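Local coordinates for tyrosine specific protein phosphatase (Trypanosoma cruzi, PDB 4AZ1) that probably removes phosphate groups from phosphotyrosine residues of proteins, at residues 88-93 and 222-227. Numbering follows the deposited sequence.
Sequences HKFVAC and VVVHCS. With FMT (formic acid), chain D.
Parallel pairing of strands 90-93 and 222-225 joins Phe90, Val91 and Ala92 to Val222, Val223 and Val224 in the buried interior, as second and third strands from the 79-82 edge of the mixed sheet, with an angle of 22° between the two strand segments. Four backbone hydrogen bonds establish the register: Val222 N to Lys89 O, Val91 N to Val222 O, Val224 N to Val91 O and Cys93 N to Val224 O. The straightest, from Val224 N to Val91 O, spans 2.8 Å with 178° at the hydrogen.

Side chains alternate between the two faces. On one, Phe90 and Val222 run side by side, and CD2 of the ring lies 3.7 Å from Val222 CB and 3.9 Å from Val224 CG2. The ring of Tyr240, in helix 232-247, meets that of Phe90 edge to face. On the other, Val91 CB touches Val223 CG2 at 3.9 Å. The SG of Cys93, set between its own backbone N and carbonyl carbon (chi1 61°), reaches Val223 CG1 at 3.9 Å, beside Phe104.

At the end of strand 222-225, His225 ND1 donates to Cys226 O at 3.1 Å, on a carbonyl lone pair, while NE2 bonds Tyr133 OH. Ser227 N donates to O1 of a bound formic acid, probably from the crystallisation liquor, at 3.1 Å; Ala228 N and Arg232 NH2 also hydrogen-bond to it. The HCSAGIGRTG signature begins at His225, so strand 222-225 runs into the phosphate-binding P-loop of protein tyrosine phosphatases.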
loop_
_atom_site.group_PDB
_atom_site.type_symbol
_atom_site.label_atom_id
_atom_site.label_comp_id
_atom_site.label_asym_id
_atom_site.label_seq_id
_atom_site.Cartn_x
_atom_site.Cartn_y
_atom_site.Cartn_z
ATOM N N HIS A 88 6.947 4.953 -28.194
ATOM C CA HIS A 88 6.670 4.722 -26.780
ATOM C C HIS A 88 7.047 3.318 -26.325
ATOM O O HIS A 88 6.844 2.330 -27.052
ATOM C CB HIS A 88 5.194 4.999 -26.447
ATOM C CG HIS A 88 4.823 6.443 -26.535
ATOM N ND1 HIS A 88 4.397 7.033 -27.709
ATOM C CD2 HIS A 88 4.839 7.428 -25.604
ATOM C CE1 HIS A 88 4.156 8.312 -27.491
ATOM N NE2 HIS A 88 4.413 8.577 -26.222
ATOM N N LYS A 89 7.603 3.247 -25.119
ATOM C CA LYS A 89 7.772 1.992 -24.401
ATOM C C LYS A 89 6.659 1.943 -23.377
ATOM O O LYS A 89 6.041 2.972 -23.062
ATOM C CB LYS A 89 9.114 1.949 -23.664
ATOM C CG LYS A 89 10.333 2.108 -24.545
ATOM C CD LYS A 89 11.582 1.653 -23.798
ATOM C CE LYS A 89 12.842 1.864 -24.632
ATOM N NZ LYS A 89 14.033 1.167 -24.049
ATOM N N PHE A 90 6.408 0.753 -22.846
ATOM C CA PHE A 90 5.305 0.574 -21.927
ATOM C C PHE A 90 5.768 -0.212 -20.720
ATOM O O PHE A 90 6.733 -0.976 -20.801
ATOM C CB PHE A 90 4.168 -0.150 -22.645
ATOM C CG PHE A 90 3.570 0.658 -23.757
ATOM C CD1 PHE A 90 4.109 0.606 -25.044
ATOM C CD2 PHE A 90 2.496 1.512 -23.510
ATOM C CE1 PHE A 90 3.566 1.376 -26.071
ATOM C CE2 PHE A 90 1.947 2.287 -24.532
ATOM C CZ PHE A 90 2.485 2.218 -25.816
ATOM N N VAL A 91 5.103 0.005 -19.593
ATOM C CA VAL A 91 5.245 -0.897 -18.465
ATOM C C VAL A 91 3.935 -1.654 -18.329
ATOM O O VAL A 91 2.904 -1.082 -17.956
ATOM C CB VAL A 91 5.588 -0.152 -17.158
ATOM C CG1 VAL A 91 5.665 -1.133 -16.008
ATOM C CG2 VAL A 91 6.926 0.576 -17.306
ATOM N N ALA A 92 3.965 -2.937 -18.677
ATOM C CA ALA A 92 2.780 -3.774 -18.522
ATOM C C ALA A 92 2.859 -4.402 -17.137
ATOM O O ALA A 92 3.832 -5.085 -16.824
ATOM C CB ALA A 92 2.730 -4.864 -19.611
ATOM N N CYS A 93 1.849 -4.189 -16.298
ATOM C CA CYS A 93 1.932 -4.724 -14.944
ATOM C C CYS A 93 0.569 -5.066 -14.414
ATOM O O CYS A 93 -0.442 -4.720 -15.027
ATOM C CB CYS A 93 2.634 -3.726 -14.011
ATOM S SG CYS A 93 1.772 -2.141 -13.886
ATOM N N VAL A 222 4.893 4.470 -20.706
ATOM C CA VAL A 222 3.505 4.550 -20.269
ATOM C C VAL A 222 3.161 3.298 -19.459
ATOM O O VAL A 222 3.376 2.179 -19.927
ATOM C CB VAL A 222 2.560 4.615 -21.472
ATOM C CG1 VAL A 222 1.112 4.475 -21.012
ATOM C CG2 VAL A 222 2.788 5.913 -22.247
ATOM N N VAL A 223 2.638 3.471 -18.249
ATOM C CA VAL A 223 2.228 2.322 -17.447
ATOM C C VAL A 223 0.817 1.869 -17.837
ATOM O O VAL A 223 -0.105 2.686 -17.905
ATOM C CB VAL A 223 2.282 2.623 -15.937
ATOM C CG1 VAL A 223 1.588 1.504 -15.130
ATOM C CG2 VAL A 223 3.728 2.801 -15.477
ATOM N N VAL A 224 0.652 0.570 -18.097
ATOM C CA VAL A 224 -0.656 0.005 -18.445
ATOM C C VAL A 224 -0.960 -1.218 -17.579
ATOM O O VAL A 224 -0.144 -2.136 -17.497
ATOM C CB VAL A 224 -0.692 -0.436 -19.923
ATOM C CG1 VAL A 224 -2.106 -0.860 -20.316
ATOM C CG2 VAL A 224 -0.200 0.675 -20.814
ATOM N N HIS A 225 -2.122 -1.242 -16.930
ATOM C CA HIS A 225 -2.479 -2.430 -16.160
ATOM C C HIS A 225 -3.951 -2.756 -16.292
ATOM O O HIS A 225 -4.769 -1.870 -16.505
ATOM C CB HIS A 225 -2.109 -2.282 -14.672
ATOM C CG HIS A 225 -2.963 -1.316 -13.921
ATOM N ND1 HIS A 225 -4.057 -1.706 -13.178
ATOM C CD2 HIS A 225 -2.868 0.034 -13.773
ATOM C CE1 HIS A 225 -4.599 -0.644 -12.601
ATOM N NE2 HIS A 225 -3.902 0.422 -12.955
ATOM N N CYS A 226 -4.269 -4.045 -16.202
ATOM C CA CYS A 226 -5.646 -4.481 -16.029
ATOM C C CYS A 226 -5.692 -5.139 -14.663
ATOM O O CYS A 226 -5.328 -4.492 -13.682
ATOM C CB CYS A 226 -6.085 -5.420 -17.149
ATOM S SG CYS A 226 -4.878 -6.667 -17.634
ATOM N N SER A 227 -6.097 -6.407 -14.564
ATOM C CA SER A 227 -5.949 -7.102 -13.269
ATOM C C SER A 227 -4.604 -7.822 -13.134
ATOM O O SER A 227 -3.817 -7.509 -12.234
ATOM C CB SER A 227 -7.120 -8.048 -12.963
ATOM O OG SER A 227 -7.005 -8.597 -11.636
HETATM C C FMT D . -7.538 -9.479 -16.069
HETATM O O1 FMT D . -7.971 -8.325 -16.019
HETATM O O2 FMT D . -6.396 -9.790 -15.720
#